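Local coordinates for protein beta-1,4-galactanase (Thielavia heterothallica, PDB 1HJU) that hydrolyses the beta-1,4-galactosidic linkages of type I arabinogalactans, at residues L2-V7 / G292-E297. Numbering follows the deposited sequence.
Sequences LTYRGV and GLFYWE. With SO4 (sulfate ion), chain G.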
loop_
_atom_site.group_PDB
_atom_site.type_symbol
_atom_site.label_atom_id
_atom_site.label_comp_id
_atom_site.label_asym_id
_atom_site.label_seq_id
_atom_site.Cartn_x
_atom_site.Cartn_y
_atom_site.Cartn_z
ATOM N N LEU A 2 8.419 -3.718 14.563
ATOM C CA LEU A 2 7.695 -3.955 13.316
ATOM C C LEU A 2 8.366 -5.005 12.444
ATOM O O LEU A 2 9.584 -5.016 12.296
ATOM C CB LEU A 2 7.568 -2.658 12.513
ATOM C CG LEU A 2 6.592 -1.600 13.026
ATOM C CD1 LEU A 2 6.689 -0.360 12.152
ATOM C CD2 LEU A 2 5.182 -2.157 13.016
ATOM N N THR A 3 7.564 -5.889 11.867
ATOM C CA THR A 3 8.090 -6.917 10.984
ATOM C C THR A 3 8.413 -6.287 9.634
ATOM O O THR A 3 9.441 -6.586 9.029
ATOM C CB THR A 3 7.064 -8.031 10.758
ATOM O OG1 THR A 3 6.754 -8.645 12.011
ATOM C CG2 THR A 3 7.611 -9.081 9.793
ATOM N N TYR A 4 7.528 -5.409 9.168
ATOM C CA TYR A 4 7.716 -4.741 7.883
ATOM C C TYR A 4 7.938 -3.246 8.048
ATOM O O TYR A 4 7.083 -2.530 8.577
ATOM C CB TYR A 4 6.493 -4.966 6.989
ATOM C CG TYR A 4 6.118 -6.421 6.835
ATOM C CD1 TYR A 4 6.843 -7.269 5.994
ATOM C CD2 TYR A 4 5.062 -6.963 7.566
ATOM C CE1 TYR A 4 6.525 -8.622 5.890
ATOM C CE2 TYR A 4 4.737 -8.314 7.470
ATOM C CZ TYR A 4 5.471 -9.135 6.633
ATOM O OH TYR A 4 5.156 -10.468 6.555
ATOM N N ARG A 5 9.099 -2.790 7.602
ATOM C CA ARG A 5 9.469 -1.380 7.651
ATOM C C ARG A 5 9.664 -1.040 6.179
ATOM O O ARG A 5 10.718 -1.324 5.610
ATOM C CB ARG A 5 10.792 -1.187 8.409
ATOM C CG ARG A 5 10.792 -1.719 9.848
ATOM C CD ARG A 5 12.071 -1.307 10.583
ATOM N NE ARG A 5 13.269 -1.780 9.887
ATOM C CZ ARG A 5 13.717 -3.029 9.937
ATOM N NH1 ARG A 5 13.077 -3.937 10.662
ATOM N NH2 ARG A 5 14.790 -3.380 9.238
ATOM N N GLY A 6 8.657 -0.442 5.552
ATOM C CA GLY A 6 8.808 -0.161 4.137
ATOM C C GLY A 6 8.278 1.125 3.554
ATOM O O GLY A 6 7.825 2.034 4.250
ATOM N N VAL A 7 8.371 1.191 2.233
ATOM C CA VAL A 7 7.905 2.338 1.476
ATOM C C VAL A 7 7.397 1.815 0.145
ATOM O O VAL A 7 7.780 0.725 -0.298
ATOM C CB VAL A 7 9.053 3.342 1.184
ATOM C CG1 VAL A 7 9.742 3.747 2.476
ATOM C CG2 VAL A 7 10.055 2.727 0.204
ATOM N N GLY A 292 3.280 -3.913 10.479
ATOM C CA GLY A 292 3.934 -3.122 9.449
ATOM C C GLY A 292 3.519 -1.681 9.239
ATOM O O GLY A 292 2.431 -1.260 9.631
ATOM N N LEU A 293 4.416 -0.932 8.602
ATOM C CA LEU A 293 4.207 0.476 8.282
ATOM C C LEU A 293 4.907 0.745 6.959
ATOM O O LEU A 293 6.070 0.382 6.797
ATOM C CB LEU A 293 4.816 1.375 9.363
ATOM C CG LEU A 293 4.817 2.885 9.081
ATOM C CD1 LEU A 293 3.394 3.371 8.875
ATOM C CD2 LEU A 293 5.450 3.631 10.248
ATOM N N PHE A 294 4.200 1.374 6.021
ATOM C CA PHE A 294 4.761 1.699 4.711
ATOM C C PHE A 294 4.488 3.159 4.358
ATOM O O PHE A 294 3.338 3.599 4.355
ATOM C CB PHE A 294 4.155 0.822 3.610
ATOM C CG PHE A 294 4.555 -0.628 3.682
ATOM C CD1 PHE A 294 3.971 -1.480 4.615
ATOM C CD2 PHE A 294 5.505 -1.146 2.802
ATOM C CE1 PHE A 294 4.327 -2.826 4.673
ATOM C CE2 PHE A 294 5.868 -2.491 2.853
ATOM C CZ PHE A 294 5.276 -3.334 3.789
ATOM N N TYR A 295 5.549 3.903 4.063
ATOM C CA TYR A 295 5.414 5.304 3.685
ATOM C C TYR A 295 5.115 5.302 2.186
ATOM O O TYR A 295 5.720 4.535 1.441
ATOM C CB TYR A 295 6.719 6.053 3.953
ATOM C CG TYR A 295 6.549 7.552 3.943
ATOM C CD1 TYR A 295 6.228 8.243 5.111
ATOM C CD2 TYR A 295 6.661 8.274 2.755
ATOM C CE1 TYR A 295 6.019 9.614 5.098
ATOM C CE2 TYR A 295 6.454 9.652 2.731
ATOM C CZ TYR A 295 6.130 10.316 3.903
ATOM O OH TYR A 295 5.890 11.672 3.879
ATOM N N TRP A 296 4.195 6.145 1.731
ATOM C CA TRP A 296 3.873 6.141 0.306
ATOM C C TRP A 296 4.692 7.088 -0.569
ATOM O O TRP A 296 4.665 8.305 -0.378
ATOM C CB TRP A 296 2.379 6.437 0.088
ATOM C CG TRP A 296 1.912 6.088 -1.299
ATOM C CD1 TRP A 296 1.845 4.839 -1.846
ATOM C CD2 TRP A 296 1.468 6.998 -2.322
ATOM N NE1 TRP A 296 1.388 4.909 -3.143
ATOM C CE2 TRP A 296 1.150 6.220 -3.462
ATOM C CE3 TRP A 296 1.310 8.392 -2.388
ATOM C CZ2 TRP A 296 0.679 6.790 -4.657
ATOM C CZ3 TRP A 296 0.841 8.962 -3.580
ATOM C CH2 TRP A 296 0.533 8.157 -4.697
ATOM N N GLU A 297 5.421 6.507 -1.522
ATOM C CA GLU A 297 6.206 7.258 -2.503
ATOM C C GLU A 297 7.118 8.366 -1.984
ATOM O O GLU A 297 7.017 9.519 -2.417
ATOM C CB GLU A 297 5.249 7.852 -3.540
ATOM C CG GLU A 297 4.599 6.817 -4.440
ATOM C CD GLU A 297 5.530 6.338 -5.539
ATOM O OE1 GLU A 297 6.701 6.778 -5.558
ATOM O OE2 GLU A 297 5.088 5.525 -6.380
HETATM S S SO4 G . 14.847 -7.059 9.782
HETATM O O1 SO4 G . 15.403 -8.558 10.036
HETATM O O2 SO4 G . 14.611 -6.989 8.359
HETATM O O3 SO4 G . 13.771 -6.858 10.495
HETATM O O4 SO4 G . 15.978 -6.233 10.113
#
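Gly6 O accepts a hydrogen bond from Tyr295 N at 3.0 Å and also receives a CA-H...O contact from Phe294 CA at 3.1 Å, so two groups of strand 292-296 grip one carbonyl. Gly6 N returns a nearly straight bond (173°) to Leu293 O, and Leu293 N donates to Tyr4 O, which fixes the register of two parallel strands. The Phe294 ring lies against Gly6, whose amide N sits over one ring face, offset toward the rim; a CB on Gly6 would collide with Phe294 CE2. With CG anti to its own carbonyl carbon (chi1 -69°), that ring reaches back along the neighbouring strand, and its CZ meets Tyr4 CB at 3.8 Å. The Tyr4 ring then runs on from the contact, its OH hydrogen-bonded to Lys174 NZ. On the face of Leu293 and Val7, Leu2 from the preceding loop brings CD1 against Leu293 CB, and Val7 CG1 approaches Tyr295 CB; helix 270-285 covers Leu2, Leu293 and Tyr295, while Val7 touches Phe329. Arg5 binds a sulfate ion, probably from the crystallisation liquor, through NH1 to O3 (3.0 Å) and NH2 to O4 (3.2 Å); Asn42 ND2 also binds the ion, and Arg5 NE donates to Gly40 O. A leucine here would probably leave the sulfate without its two-pronged partner and Gly40 O without this donor. Pairing of first strand 4-8 with last strand 290-296 closes the (beta/alpha)8 TIM barrel of this family 53 glycosidase, the side chain of Phe294 about 6 Å from that of the nucleophile Glu245.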